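Aminopeptidase N family protein (Idiomarina loihiensis L2TR, PDB 4FGM) probably acts as a zinc-dependent aminopeptidase of the M61 family, with a zinc ion and a maleic acid molecule bound in its catalytic region. Local coordinates at residues I2-T7 with D158-L163; F16-T21 with T109-A114; C208-S213 with L318-I323; T310-D315 with L399-V404; Q496-L501 with I521-L526. All coordinates share one frame; numbering follows the deposited sequence.

Interaction 1: I2-T7 with D158-L163; sequences IAYDIT and DNYDAL
In the N-terminal beta-rich region of this M61 peptidase, Tyr-4 of strand 2-10 reaches across to Tyr-160 and Leu-163 on the short helix 160-163. The Tyr-4 ring meets one methyl of Leu-163: CE2 of Tyr-4 lies 3.7 Å from Leu-163 CD2, an oblique apolar approach to the CD2-CE2 side of the ring. Beyond it, OH of Tyr-4 comes 3.9 Å from CD1 of Tyr-160, whose side chain runs at about a right angle to that of Tyr-4. With CG anti to the backbone N (chi1 -171°), the Tyr-160 ring swings back toward the strand. The helix is a single turn with Asn-159 as its N-cap: Ala-162 N gives a hydrogen bond of 2.9 Å to Asn-159 OD1, at an N-H...O angle of 145°. Leu-163 N bonds to Asn-159 O over the same turn. Both tyrosine hydroxyls, though buried, have polar partners in the loop after helix 108-111: Tyr-4 OH bonds to Leu-113 O and Tyr-160 OH to Cys-112 O. Cys-123 of the adjacent strand 123-127 touches Tyr-4 and Leu-163 alike, while Leu-20 of strand 15-22 packs on Tyr-4.

Interaction 2: F16-T21 with T109-A114; sequences FNVSLT and TSLCLA
The Phe-16 ring carries Leu-111 on one face, where the CD2 methyl sits 4.1 Å from the ring centroid and 15° off the normal, a CH-pi contact displaced toward the CG-CD2 side of the ring. The ring of Phe-106 also meets Phe-16, their planes inclined by about 75°. Strand 15-22 thus faces the weakly bonded turn around 108-111 and the loop that follows, and its alternate residues Phe-16, Val-18 and Leu-20 all point inward. Val-18 has CG1 anti to the backbone N (chi1 -176°), which directs this methyl at the carbonyl of Leu-111, with CG1 3.6 Å from Leu-111 O; its other methyl, CG2, is 4.4 Å from Leu-111 CG. Further along, the side chains of Leu-20 and Leu-113 cross at about a right angle, with Leu-20 CD2 4.2 Å from Leu-113 CB and 4.0 Å from Leu-113 O. In the sheet, strand 15-22 runs between strands 2-10 and 81-91. Tyr-85 of strand 81-91 binds the loop through its hydroxyl, which pairs with both Leu-111 O and Leu-113 N. No hydrogen bond joins the two segments directly, so their adhesion is apolar, and the buried carbonyl of Leu-111 that lies against Val-18 is satisfied by Tyr-85 instead.

Interaction 3: C208-S213 with L318-I323; sequences CETQIS and LHTSGI
Thr-210 of helix 197-215 meets Thr-320 and Ser-321 where helix 308-320 ends in a Schellman motif. Its two branches have separate partners. The CG2 methyl of Thr-210 touches the CG2 methyl of Thr-320 at 3.6 Å, the two side chains converging at a slant near the surface. The hydroxyl branch lies over the serine, with Thr-210 OG1 3.3 Å from Ser-321 CB, a close contact between oxygen and carbon. Small side chains let the backbones come near, and the CA atoms of Thr-210 and Ser-321 are 6.1 Å apart. Neither hydroxyl bonds to the other segment; each is turned back into its own helix, Thr-210 OG1 to Lys-206 O and Ser-321 OG to Leu-317 O. The backbone at the helix end points CB of Ser-321 toward Thr-210, and chi1 of 53° places OG between the backbone N and the carbonyl carbon, where it makes that bond. Farther out, Ile-323 packs on Ile-207 and Lys-206 of helix 197-215, and on Leu-268, which carries the junction on to helix 262-277. What positions Thr-320 and Ser-321 is the helix end itself. Gly-322 takes a positive phi of 80°, and the chain closes with Gly-322 N bonded to His-319 O at 2.9 Å and Ile-323 N bonded to Leu-318 O at 2.8 Å.

Interaction 4: T310-D315 with L399-V404; sequences TSYFDD and LTLARV
Two aromatic side chains of helix 308-320, Tyr-312 and Phe-313, pack against Leu-401 and Ala-402 in the first turn of helix 401-413, a buried apolar contact between helices of the catalytic region. The CD2 methyl of Leu-401 serves both rings: it is 3.8 Å from Phe-313 CE2 and 4.0 Å from Tyr-312 CD2, oblique to each. The far end of the Phe-313 ring points at the backbone of the opposing turn, where CZ comes 3.8 Å from Ala-402 N near the ring plane, and CE1 lies 4.1 Å from Ala-402 CB. The two aromatics also brace each other, with Tyr-312 CD2 standing 3.8 Å above the centre of the Phe-313 ring. Tyr-312 has CG anti to its own N (chi1 163°), whereas in Phe-313 CG is anti to the carbonyl carbon (chi1 -78°), and these torsions bring consecutive side chains to the same neighbour. Thr-400 is the N-cap of helix 401-413: Arg-403 N bonds to its OG1 at 3.1 Å and 159°. Asp-388 of helix 378-394 ties the two sides together, taking Tyr-312 OH at OD2 and Leu-401 N at OD1. On the side of helix 262-277, Phe-313 meets Phe-276, and the next residue, Asp-314, bonds through OD2 to ND1 of the zinc ligand His-273.

Interaction 5: Q496-L501 with I521-L526; sequences QGLDVL and IAIDHL
Leu-498 and Ile-523 both carry the chain beyond CB anti to the carbonyl carbon, chi1 being -47° for CG of the leucine and -65° for CG1 of the isoleucine, and these torsions bring their terminal methyls together. Leu-498 CD1 lies 4.2 Å from Ile-523 CD1, the side chains crossing at about a right angle in the buried part of the contact. Ile-521 behaves differently: its first torsion, -125°, is off the staggered positions, and although its CB leaves the backbone away from the other strand, CD1 bends back to 3.3 Å from Gln-496 O. That carbonyl oxygen has a polar partner in Lys-519 NZ. Between the two touching points lies Gly-497, with a positive phi, where the chain turns into strand 497-503. Ile-523 also opens a type I' turn, closed by mutual backbone bonds with Leu-526: Ile-523 N to Leu-526 O and Leu-526 N to Ile-523 O, both 2.9 Å. Ile-521 and Ala-522 together face His-549 in a classic beta bulge. The antiparallel sheet is consistent with the PDZ module expected in M61 peptidases. In it strand 519-523 is flanked by strands 497-503 and 545-552, Leu-498 rests on Tyr-491 and Ala-493 of strand 489-494, and Ile-523 rests on Ile-548 of strand 545-552.

In the fold
The contacts fall into three groups along the chain. Interactions 1 and 2 lie in the N-terminal region with centres 8 Å apart; interaction 2 is nested within the loop closed by interaction 1, and neighbouring strands 2-10 and 15-22 join them. Interactions 3 and 4 share helix 308-320, with centres 11 Å apart and segments that alternate along the chain, so this one helix is packed at its middle, where the Phe-313 side chain is about 11 Å from the zinc ion, and at its end, away from that site. Interaction 5 belongs to the separate C-terminal sheet, its centre 44 to 54 Å from the others. Along the chain the catalytic helices thus come between two beta-rich regions.

Interaction 1: I2-T7 with D158-L163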
# COMPACT_ATOMS: atom_id res chain seq x y z
N ILE A 2 19.71 1.43 24.65
CA ILE A 2 20.60 1.28 23.50
C ILE A 2 20.67 2.61 22.77
O ILE A 2 19.65 3.28 22.57
CB ILE A 2 20.07 0.19 22.54
CG1 ILE A 2 19.88 -1.12 23.29
CG2 ILE A 2 21.02 0.02 21.36
CD1 ILE A 2 21.12 -1.59 24.02
N ALA A 3 21.88 3.01 22.36
CA ALA A 3 22.05 4.29 21.68
C ALA A 3 22.48 4.16 20.22
O ALA A 3 23.40 3.41 19.89
CB ALA A 3 23.06 5.15 22.44
N TYR A 4 21.80 4.90 19.36
CA TYR A 4 22.09 4.88 17.93
C TYR A 4 22.48 6.26 17.43
O TYR A 4 21.77 7.23 17.67
CB TYR A 4 20.86 4.40 17.15
CG TYR A 4 20.45 2.97 17.41
CD1 TYR A 4 21.00 1.92 16.69
CD2 TYR A 4 19.50 2.67 18.38
CE1 TYR A 4 20.62 0.61 16.91
CE2 TYR A 4 19.11 1.35 18.61
CZ TYR A 4 19.67 0.33 17.88
OH TYR A 4 19.30 -0.98 18.12
N ASP A 5 23.61 6.36 16.74
CA ASP A 5 24.04 7.63 16.17
C ASP A 5 24.02 7.50 14.66
O ASP A 5 24.68 6.62 14.10
CB ASP A 5 25.45 8.00 16.62
CG ASP A 5 25.46 8.68 17.96
OD1 ASP A 5 25.57 7.98 18.98
OD2 ASP A 5 25.32 9.93 17.98
N ILE A 6 23.25 8.36 14.00
CA ILE A 6 23.16 8.32 12.55
C ILE A 6 23.56 9.63 11.90
O ILE A 6 23.15 10.72 12.34
CB ILE A 6 21.73 7.98 12.07
CG1 ILE A 6 21.31 6.59 12.58
CG2 ILE A 6 21.67 8.00 10.56
CD1 ILE A 6 19.85 6.26 12.32
N THR A 7 24.36 9.52 10.85
CA THR A 7 24.80 10.70 10.12
C THR A 7 24.76 10.43 8.62
O THR A 7 25.27 9.41 8.16
CB THR A 7 26.25 11.09 10.52
OG1 THR A 7 26.33 11.31 11.93
CG2 THR A 7 26.68 12.36 9.80
N ASP A 158 10.34 3.77 22.99
CA ASP A 158 10.23 2.88 24.14
C ASP A 158 10.95 1.55 23.98
O ASP A 158 11.35 0.93 24.97
CB ASP A 158 8.76 2.64 24.48
CG ASP A 158 8.05 3.90 24.93
OD1 ASP A 158 8.73 4.84 25.40
OD2 ASP A 158 6.80 3.96 24.82
N ASN A 159 11.14 1.11 22.74
CA ASN A 159 11.81 -0.17 22.47
C ASN A 159 12.13 -0.32 20.98
O ASN A 159 11.70 0.49 20.16
CB ASN A 159 10.92 -1.33 22.93
CG ASN A 159 9.50 -1.20 22.41
OD1 ASN A 159 9.29 -1.04 21.20
ND2 ASN A 159 8.53 -1.25 23.31
N TYR A 160 12.87 -1.36 20.63
CA TYR A 160 13.25 -1.57 19.25
C TYR A 160 12.05 -1.57 18.30
O TYR A 160 12.11 -1.00 17.22
CB TYR A 160 14.02 -2.88 19.08
CG TYR A 160 14.62 -3.03 17.71
CD1 TYR A 160 15.71 -2.24 17.31
CD2 TYR A 160 14.08 -3.92 16.78
CE1 TYR A 160 16.24 -2.34 16.02
CE2 TYR A 160 14.61 -4.03 15.49
CZ TYR A 160 15.69 -3.23 15.12
OH TYR A 160 16.19 -3.30 13.85
N ASP A 161 10.96 -2.22 18.72
CA ASP A 161 9.76 -2.30 17.91
C ASP A 161 9.23 -0.91 17.56
O ASP A 161 8.76 -0.67 16.45
CB ASP A 161 8.66 -3.07 18.64
CG ASP A 161 7.39 -3.19 17.82
OD1 ASP A 161 7.38 -3.97 16.85
OD2 ASP A 161 6.42 -2.49 18.14
N ALA A 162 9.30 -0.01 18.53
CA ALA A 162 8.83 1.35 18.30
C ALA A 162 9.83 2.07 17.41
O ALA A 162 9.45 2.79 16.48
CB ALA A 162 8.68 2.08 19.63
N LEU A 163 11.11 1.86 17.68
CA LEU A 163 12.17 2.50 16.90
C LEU A 163 12.01 2.30 15.40
O LEU A 163 12.11 3.24 14.62
CB LEU A 163 13.53 1.94 17.32
CG LEU A 163 14.73 2.44 16.50
CD1 LEU A 163 15.02 3.90 16.86
CD2 LEU A 163 15.95 1.58 16.79

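Interaction 2: F16-T21 with T109-A114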
# COMPACT_ATOMS: atom_id res chain seq x y z
N PHE A 16 25.00 6.28 4.80
CA PHE A 16 24.74 6.81 6.13
C PHE A 16 25.81 6.17 7.02
O PHE A 16 26.18 5.01 6.79
CB PHE A 16 23.38 6.36 6.67
CG PHE A 16 22.19 7.07 6.08
CD1 PHE A 16 21.52 6.55 4.98
CD2 PHE A 16 21.69 8.23 6.68
CE1 PHE A 16 20.35 7.17 4.49
CE2 PHE A 16 20.54 8.85 6.21
CZ PHE A 16 19.86 8.31 5.10
N ASN A 17 26.33 6.90 8.00
CA ASN A 17 27.28 6.31 8.94
C ASN A 17 26.40 5.99 10.13
O ASN A 17 25.57 6.81 10.52
CB ASN A 17 28.36 7.30 9.38
CG ASN A 17 29.62 7.18 8.56
OD1 ASN A 17 29.71 6.38 7.62
ND2 ASN A 17 30.63 7.98 8.91
N VAL A 18 26.59 4.81 10.70
CA VAL A 18 25.79 4.43 11.85
C VAL A 18 26.66 3.87 12.97
O VAL A 18 27.59 3.09 12.73
CB VAL A 18 24.73 3.36 11.48
CG1 VAL A 18 23.86 3.05 12.69
CG2 VAL A 18 23.86 3.86 10.33
N SER A 19 26.35 4.30 14.19
CA SER A 19 27.05 3.85 15.39
C SER A 19 26.01 3.34 16.35
O SER A 19 24.90 3.88 16.46
CB SER A 19 27.83 4.99 16.05
OG SER A 19 29.05 5.22 15.37
N LEU A 20 26.37 2.28 17.06
CA LEU A 20 25.49 1.65 18.01
C LEU A 20 26.30 1.45 19.29
O LEU A 20 27.38 0.86 19.26
CB LEU A 20 25.04 0.31 17.43
CG LEU A 20 24.38 -0.72 18.33
CD1 LEU A 20 23.07 -0.19 18.86
CD2 LEU A 20 24.16 -1.98 17.53
N THR A 21 25.80 1.97 20.40
CA THR A 21 26.51 1.84 21.66
C THR A 21 25.75 1.02 22.70
O THR A 21 24.67 1.40 23.17
CB THR A 21 26.84 3.23 22.23
OG1 THR A 21 27.53 3.99 21.23
CG2 THR A 21 27.74 3.11 23.46
N THR A 109 14.51 -0.10 10.17
CA THR A 109 14.64 -1.53 9.91
C THR A 109 15.86 -1.70 9.00
O THR A 109 16.47 -2.76 8.95
CB THR A 109 13.43 -2.11 9.14
OG1 THR A 109 12.91 -1.11 8.26
CG2 THR A 109 12.35 -2.61 10.09
N SER A 110 16.21 -0.63 8.28
CA SER A 110 17.36 -0.66 7.37
C SER A 110 18.65 -0.12 7.98
O SER A 110 19.74 -0.51 7.59
CB SER A 110 17.06 0.13 6.09
OG SER A 110 16.19 -0.58 5.23
N LEU A 111 18.52 0.79 8.94
CA LEU A 111 19.71 1.40 9.54
C LEU A 111 20.16 0.93 10.92
O LEU A 111 21.35 0.92 11.21
CB LEU A 111 19.52 2.93 9.58
CG LEU A 111 19.96 3.71 8.33
CD1 LEU A 111 19.20 3.22 7.11
CD2 LEU A 111 19.72 5.18 8.55
N CYS A 112 19.22 0.53 11.77
CA CYS A 112 19.54 0.14 13.14
C CYS A 112 19.54 -1.32 13.53
O CYS A 112 18.47 -1.92 13.68
CB CYS A 112 18.61 0.90 14.09
SG CYS A 112 18.68 2.66 13.87
N LEU A 113 20.72 -1.89 13.73
CA LEU A 113 20.82 -3.28 14.16
C LEU A 113 20.19 -3.43 15.55
O LEU A 113 20.34 -2.57 16.41
CB LEU A 113 22.28 -3.72 14.24
CG LEU A 113 23.02 -3.89 12.91
CD1 LEU A 113 24.47 -4.24 13.20
CD2 LEU A 113 22.36 -4.97 12.08
N ALA A 114 19.47 -4.52 15.75
CA ALA A 114 18.84 -4.79 17.05
C ALA A 114 19.84 -5.54 17.93
O ALA A 114 20.60 -6.37 17.43
CB ALA A 114 17.58 -5.62 16.85

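Interaction 3: C208-S213 with L318-I323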
# COMPACT_ATOMS: atom_id res chain seq x y z
N CYS A 208 -9.31 13.46 8.11
CA CYS A 208 -8.85 13.06 9.43
C CYS A 208 -9.90 13.20 10.53
O CYS A 208 -10.05 12.30 11.37
CB CYS A 208 -7.59 13.85 9.81
SG CYS A 208 -6.14 13.37 8.86
N GLU A 209 -10.62 14.32 10.55
CA GLU A 209 -11.65 14.50 11.56
C GLU A 209 -12.72 13.42 11.39
O GLU A 209 -13.20 12.86 12.37
CB GLU A 209 -12.25 15.90 11.48
CG GLU A 209 -11.36 16.94 12.14
CD GLU A 209 -11.88 18.36 12.02
OE1 GLU A 209 -12.23 18.77 10.89
OE2 GLU A 209 -11.90 19.07 13.05
N THR A 210 -13.07 13.13 10.15
CA THR A 210 -14.06 12.09 9.88
C THR A 210 -13.62 10.77 10.49
O THR A 210 -14.42 10.05 11.08
CB THR A 210 -14.28 11.91 8.37
OG1 THR A 210 -14.90 13.08 7.84
CG2 THR A 210 -15.15 10.72 8.09
N GLN A 211 -12.33 10.45 10.37
CA GLN A 211 -11.84 9.19 10.92
C GLN A 211 -11.81 9.18 12.45
O GLN A 211 -12.24 8.21 13.08
CB GLN A 211 -10.47 8.86 10.32
CG GLN A 211 -10.57 8.56 8.81
CD GLN A 211 -9.41 7.75 8.26
OE1 GLN A 211 -8.90 6.84 8.91
NE2 GLN A 211 -9.00 8.07 7.03
N ILE A 212 -11.30 10.26 13.05
CA ILE A 212 -11.25 10.34 14.51
C ILE A 212 -12.68 10.26 15.07
O ILE A 212 -12.92 9.62 16.09
CB ILE A 212 -10.58 11.64 14.97
CG1 ILE A 212 -9.12 11.64 14.55
CG2 ILE A 212 -10.69 11.76 16.48
CD1 ILE A 212 -8.43 12.99 14.69
N SER A 213 -13.63 10.92 14.41
CA SER A 213 -15.02 10.88 14.85
C SER A 213 -15.53 9.45 14.75
O SER A 213 -16.27 8.99 15.60
CB SER A 213 -15.91 11.77 13.98
OG SER A 213 -15.61 13.14 14.18
N LEU A 318 -13.87 9.26 1.66
CA LEU A 318 -13.59 10.45 0.85
C LEU A 318 -14.92 11.08 0.43
O LEU A 318 -15.02 12.31 0.28
CB LEU A 318 -12.76 10.05 -0.37
CG LEU A 318 -11.39 10.72 -0.57
CD1 LEU A 318 -10.55 10.68 0.71
CD2 LEU A 318 -10.67 10.01 -1.69
N HIS A 319 -15.93 10.24 0.22
CA HIS A 319 -17.25 10.72 -0.16
C HIS A 319 -18.01 11.13 1.09
O HIS A 319 -18.73 12.13 1.10
CB HIS A 319 -18.04 9.63 -0.88
CG HIS A 319 -19.50 9.94 -1.03
ND1 HIS A 319 -19.97 10.98 -1.81
CD2 HIS A 319 -20.59 9.38 -0.45
CE1 HIS A 319 -21.28 11.04 -1.71
NE2 HIS A 319 -21.69 10.09 -0.90
N THR A 320 -17.84 10.33 2.14
CA THR A 320 -18.50 10.56 3.42
C THR A 320 -18.08 11.87 4.07
O THR A 320 -18.86 12.49 4.80
CB THR A 320 -18.22 9.38 4.37
OG1 THR A 320 -19.45 8.72 4.67
CG2 THR A 320 -17.58 9.85 5.65
N SER A 321 -16.85 12.30 3.81
CA SER A 321 -16.36 13.54 4.37
C SER A 321 -16.67 14.68 3.43
O SER A 321 -16.35 15.84 3.71
CB SER A 321 -14.85 13.44 4.60
OG SER A 321 -14.21 13.03 3.41
N GLY A 322 -17.29 14.36 2.30
CA GLY A 322 -17.65 15.38 1.34
C GLY A 322 -16.56 15.87 0.41
O GLY A 322 -16.66 16.96 -0.13
N ILE A 323 -15.51 15.08 0.21
CA ILE A 323 -14.43 15.49 -0.68
C ILE A 323 -14.84 15.17 -2.12
O ILE A 323 -14.63 15.98 -3.03
CB ILE A 323 -13.10 14.76 -0.35
CG1 ILE A 323 -12.70 15.01 1.10
CG2 ILE A 323 -11.99 15.23 -1.28
CD1 ILE A 323 -12.48 16.46 1.44

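Interaction 4: T310-D315 with L399-V404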
# COMPACT_ATOMS: atom_id res chain seq x y z
N THR A 310 -9.71 -1.46 4.84
CA THR A 310 -9.01 -0.21 4.56
C THR A 310 -9.17 0.19 3.09
O THR A 310 -9.29 1.37 2.76
CB THR A 310 -7.52 -0.33 4.89
OG1 THR A 310 -7.36 -0.94 6.18
CG2 THR A 310 -6.86 1.06 4.89
N SER A 311 -9.17 -0.81 2.21
CA SER A 311 -9.31 -0.55 0.78
C SER A 311 -10.73 -0.15 0.41
O SER A 311 -10.97 0.31 -0.70
CB SER A 311 -8.88 -1.77 -0.03
OG SER A 311 -7.48 -1.93 0.04
N TYR A 312 -11.67 -0.34 1.33
CA TYR A 312 -13.05 0.06 1.08
C TYR A 312 -13.24 1.46 1.64
O TYR A 312 -13.85 2.33 1.01
CB TYR A 312 -14.03 -0.90 1.76
CG TYR A 312 -15.43 -0.34 1.91
CD1 TYR A 312 -16.26 -0.17 0.80
CD2 TYR A 312 -15.94 -0.00 3.17
CE1 TYR A 312 -17.55 0.32 0.93
CE2 TYR A 312 -17.23 0.49 3.32
CZ TYR A 312 -18.03 0.65 2.20
OH TYR A 312 -19.32 1.13 2.34
N PHE A 313 -12.71 1.69 2.83
CA PHE A 313 -12.86 2.99 3.47
C PHE A 313 -12.02 4.13 2.89
O PHE A 313 -12.46 5.28 2.92
CB PHE A 313 -12.63 2.86 4.98
CG PHE A 313 -13.82 2.29 5.71
CD1 PHE A 313 -15.01 3.02 5.81
CD2 PHE A 313 -13.78 1.03 6.29
CE1 PHE A 313 -16.13 2.49 6.45
CE2 PHE A 313 -14.90 0.49 6.94
CZ PHE A 313 -16.08 1.22 7.02
N ASP A 314 -10.83 3.84 2.36
CA ASP A 314 -10.02 4.93 1.81
C ASP A 314 -10.79 5.75 0.78
O ASP A 314 -10.65 6.97 0.73
CB ASP A 314 -8.68 4.42 1.21
CG ASP A 314 -8.85 3.28 0.21
OD1 ASP A 314 -9.93 3.15 -0.41
OD2 ASP A 314 -7.88 2.51 0.04
N ASP A 315 -11.61 5.10 -0.03
CA ASP A 315 -12.41 5.81 -1.03
C ASP A 315 -13.76 6.27 -0.45
O ASP A 315 -14.16 7.41 -0.63
CB ASP A 315 -12.68 4.92 -2.25
CG ASP A 315 -11.42 4.60 -3.03
OD1 ASP A 315 -10.59 5.51 -3.21
OD2 ASP A 315 -11.27 3.44 -3.47
N LEU A 399 -26.97 -0.12 12.19
CA LEU A 399 -25.60 -0.61 12.33
C LEU A 399 -24.88 -0.55 10.99
O LEU A 399 -25.32 -1.15 10.02
CB LEU A 399 -25.62 -2.05 12.83
CG LEU A 399 -24.27 -2.74 13.01
CD1 LEU A 399 -23.56 -2.16 14.23
CD2 LEU A 399 -24.47 -4.24 13.19
N THR A 400 -23.77 0.19 10.95
CA THR A 400 -22.97 0.30 9.73
C THR A 400 -21.66 -0.44 9.94
O THR A 400 -21.31 -0.78 11.07
CB THR A 400 -22.64 1.78 9.39
OG1 THR A 400 -21.95 2.38 10.49
CG2 THR A 400 -23.90 2.56 9.09
N LEU A 401 -20.93 -0.71 8.86
CA LEU A 401 -19.64 -1.38 8.98
C LEU A 401 -18.69 -0.44 9.73
O LEU A 401 -17.82 -0.90 10.48
CB LEU A 401 -19.04 -1.72 7.59
CG LEU A 401 -17.61 -2.28 7.56
CD1 LEU A 401 -17.54 -3.63 8.28
CD2 LEU A 401 -17.16 -2.43 6.12
N ALA A 402 -18.86 0.86 9.53
CA ALA A 402 -18.03 1.84 10.21
C ALA A 402 -18.20 1.64 11.72
O ALA A 402 -17.21 1.58 12.46
CB ALA A 402 -18.43 3.26 9.81
N ARG A 403 -19.44 1.52 12.17
CA ARG A 403 -19.72 1.32 13.59
C ARG A 403 -19.02 0.04 14.07
O ARG A 403 -18.45 0.01 15.16
CB ARG A 403 -21.23 1.22 13.84
CG ARG A 403 -21.55 0.92 15.29
CD ARG A 403 -22.83 1.57 15.78
NE ARG A 403 -22.91 1.51 17.24
CZ ARG A 403 -22.07 2.15 18.06
NH1 ARG A 403 -21.10 2.90 17.57
NH2 ARG A 403 -22.20 2.02 19.37
N VAL A 404 -19.06 -1.00 13.26
CA VAL A 404 -18.42 -2.25 13.62
C VAL A 404 -16.91 -2.07 13.79
O VAL A 404 -16.31 -2.65 14.70
CB VAL A 404 -18.70 -3.35 12.56
CG1 VAL A 404 -17.85 -4.58 12.82
CG2 VAL A 404 -20.19 -3.71 12.57

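Interaction 5: Q496-L501 with I521-L526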
# COMPACT_ATOMS: atom_id res chain seq x y z
N GLN A 496 6.76 1.77 -31.57
CA GLN A 496 7.50 0.55 -31.87
C GLN A 496 6.64 -0.71 -31.82
O GLN A 496 7.07 -1.78 -32.24
CB GLN A 496 8.69 0.42 -30.91
CG GLN A 496 9.83 1.41 -31.16
CD GLN A 496 9.50 2.84 -30.73
OE1 GLN A 496 9.55 3.77 -31.54
NE2 GLN A 496 9.18 3.02 -29.45
N GLY A 497 5.42 -0.59 -31.31
CA GLY A 497 4.56 -1.76 -31.24
C GLY A 497 3.79 -1.85 -29.93
O GLY A 497 3.78 -0.91 -29.14
N LEU A 498 3.15 -2.99 -29.71
CA LEU A 498 2.36 -3.22 -28.50
C LEU A 498 3.07 -4.23 -27.60
O LEU A 498 3.09 -5.43 -27.92
CB LEU A 498 0.98 -3.75 -28.88
CG LEU A 498 0.19 -3.07 -30.00
CD1 LEU A 498 -1.13 -3.80 -30.22
CD2 LEU A 498 -0.06 -1.61 -29.66
N ASP A 499 3.67 -3.77 -26.50
CA ASP A 499 4.34 -4.68 -25.58
C ASP A 499 3.31 -5.36 -24.68
O ASP A 499 2.63 -4.71 -23.89
CB ASP A 499 5.38 -3.92 -24.74
CG ASP A 499 6.71 -3.77 -25.46
OD1 ASP A 499 7.37 -4.80 -25.72
OD2 ASP A 499 7.09 -2.63 -25.78
N VAL A 500 3.20 -6.67 -24.81
CA VAL A 500 2.23 -7.43 -24.03
C VAL A 500 2.61 -7.58 -22.55
O VAL A 500 3.70 -8.04 -22.21
CB VAL A 500 2.01 -8.83 -24.67
CG1 VAL A 500 0.96 -9.61 -23.89
CG2 VAL A 500 1.56 -8.66 -26.12
N LEU A 501 1.69 -7.18 -21.68
CA LEU A 501 1.92 -7.25 -20.24
C LEU A 501 1.28 -8.48 -19.57
O LEU A 501 1.91 -9.14 -18.76
CB LEU A 501 1.40 -5.97 -19.58
CG LEU A 501 1.93 -4.67 -20.20
CD1 LEU A 501 1.23 -3.47 -19.58
CD2 LEU A 501 3.43 -4.58 -19.98
N ILE A 521 3.90 -6.49 -33.50
CA ILE A 521 4.44 -5.57 -34.48
C ILE A 521 3.45 -5.23 -35.60
O ILE A 521 3.48 -4.14 -36.15
CB ILE A 521 5.77 -6.18 -35.02
CG1 ILE A 521 6.88 -5.16 -34.82
CG2 ILE A 521 5.63 -6.70 -36.43
CD1 ILE A 521 7.12 -4.84 -33.36
N ALA A 522 2.57 -6.17 -35.92
CA ALA A 522 1.57 -5.92 -36.95
C ALA A 522 0.32 -6.74 -36.70
O ALA A 522 0.37 -7.82 -36.10
CB ALA A 522 2.13 -6.26 -38.33
N ILE A 523 -0.82 -6.21 -37.13
CA ILE A 523 -2.10 -6.88 -37.01
C ILE A 523 -2.71 -6.83 -38.41
O ILE A 523 -2.83 -5.75 -38.99
CB ILE A 523 -3.03 -6.14 -36.01
CG1 ILE A 523 -2.43 -6.21 -34.60
CG2 ILE A 523 -4.42 -6.78 -36.02
CD1 ILE A 523 -3.03 -5.19 -33.65
N ASP A 524 -3.05 -7.99 -38.95
CA ASP A 524 -3.62 -8.07 -40.30
C ASP A 524 -2.66 -7.42 -41.31
O ASP A 524 -3.10 -6.80 -42.29
CB ASP A 524 -4.99 -7.37 -40.34
CG ASP A 524 -5.89 -7.91 -41.43
OD1 ASP A 524 -5.43 -8.79 -42.19
OD2 ASP A 524 -7.05 -7.47 -41.51
N HIS A 525 -1.37 -7.56 -41.07
CA HIS A 525 -0.32 -7.00 -41.93
C HIS A 525 -0.18 -5.49 -41.85
O HIS A 525 0.51 -4.89 -42.66
CB HIS A 525 -0.56 -7.43 -43.38
CG HIS A 525 -0.70 -8.91 -43.55
ND1 HIS A 525 0.39 -9.76 -43.52
CD2 HIS A 525 -1.79 -9.69 -43.68
CE1 HIS A 525 -0.03 -11.00 -43.61
NE2 HIS A 525 -1.35 -11.00 -43.71
N LEU A 526 -0.84 -4.88 -40.87
CA LEU A 526 -0.75 -3.43 -40.69
C LEU A 526 0.03 -3.08 -39.43
O LEU A 526 -0.14 -3.69 -38.37
CB LEU A 526 -2.15 -2.82 -40.62
CG LEU A 526 -2.97 -2.94 -41.90
CD1 LEU A 526 -4.34 -2.32 -41.71
CD2 LEU A 526 -2.22 -2.24 -43.04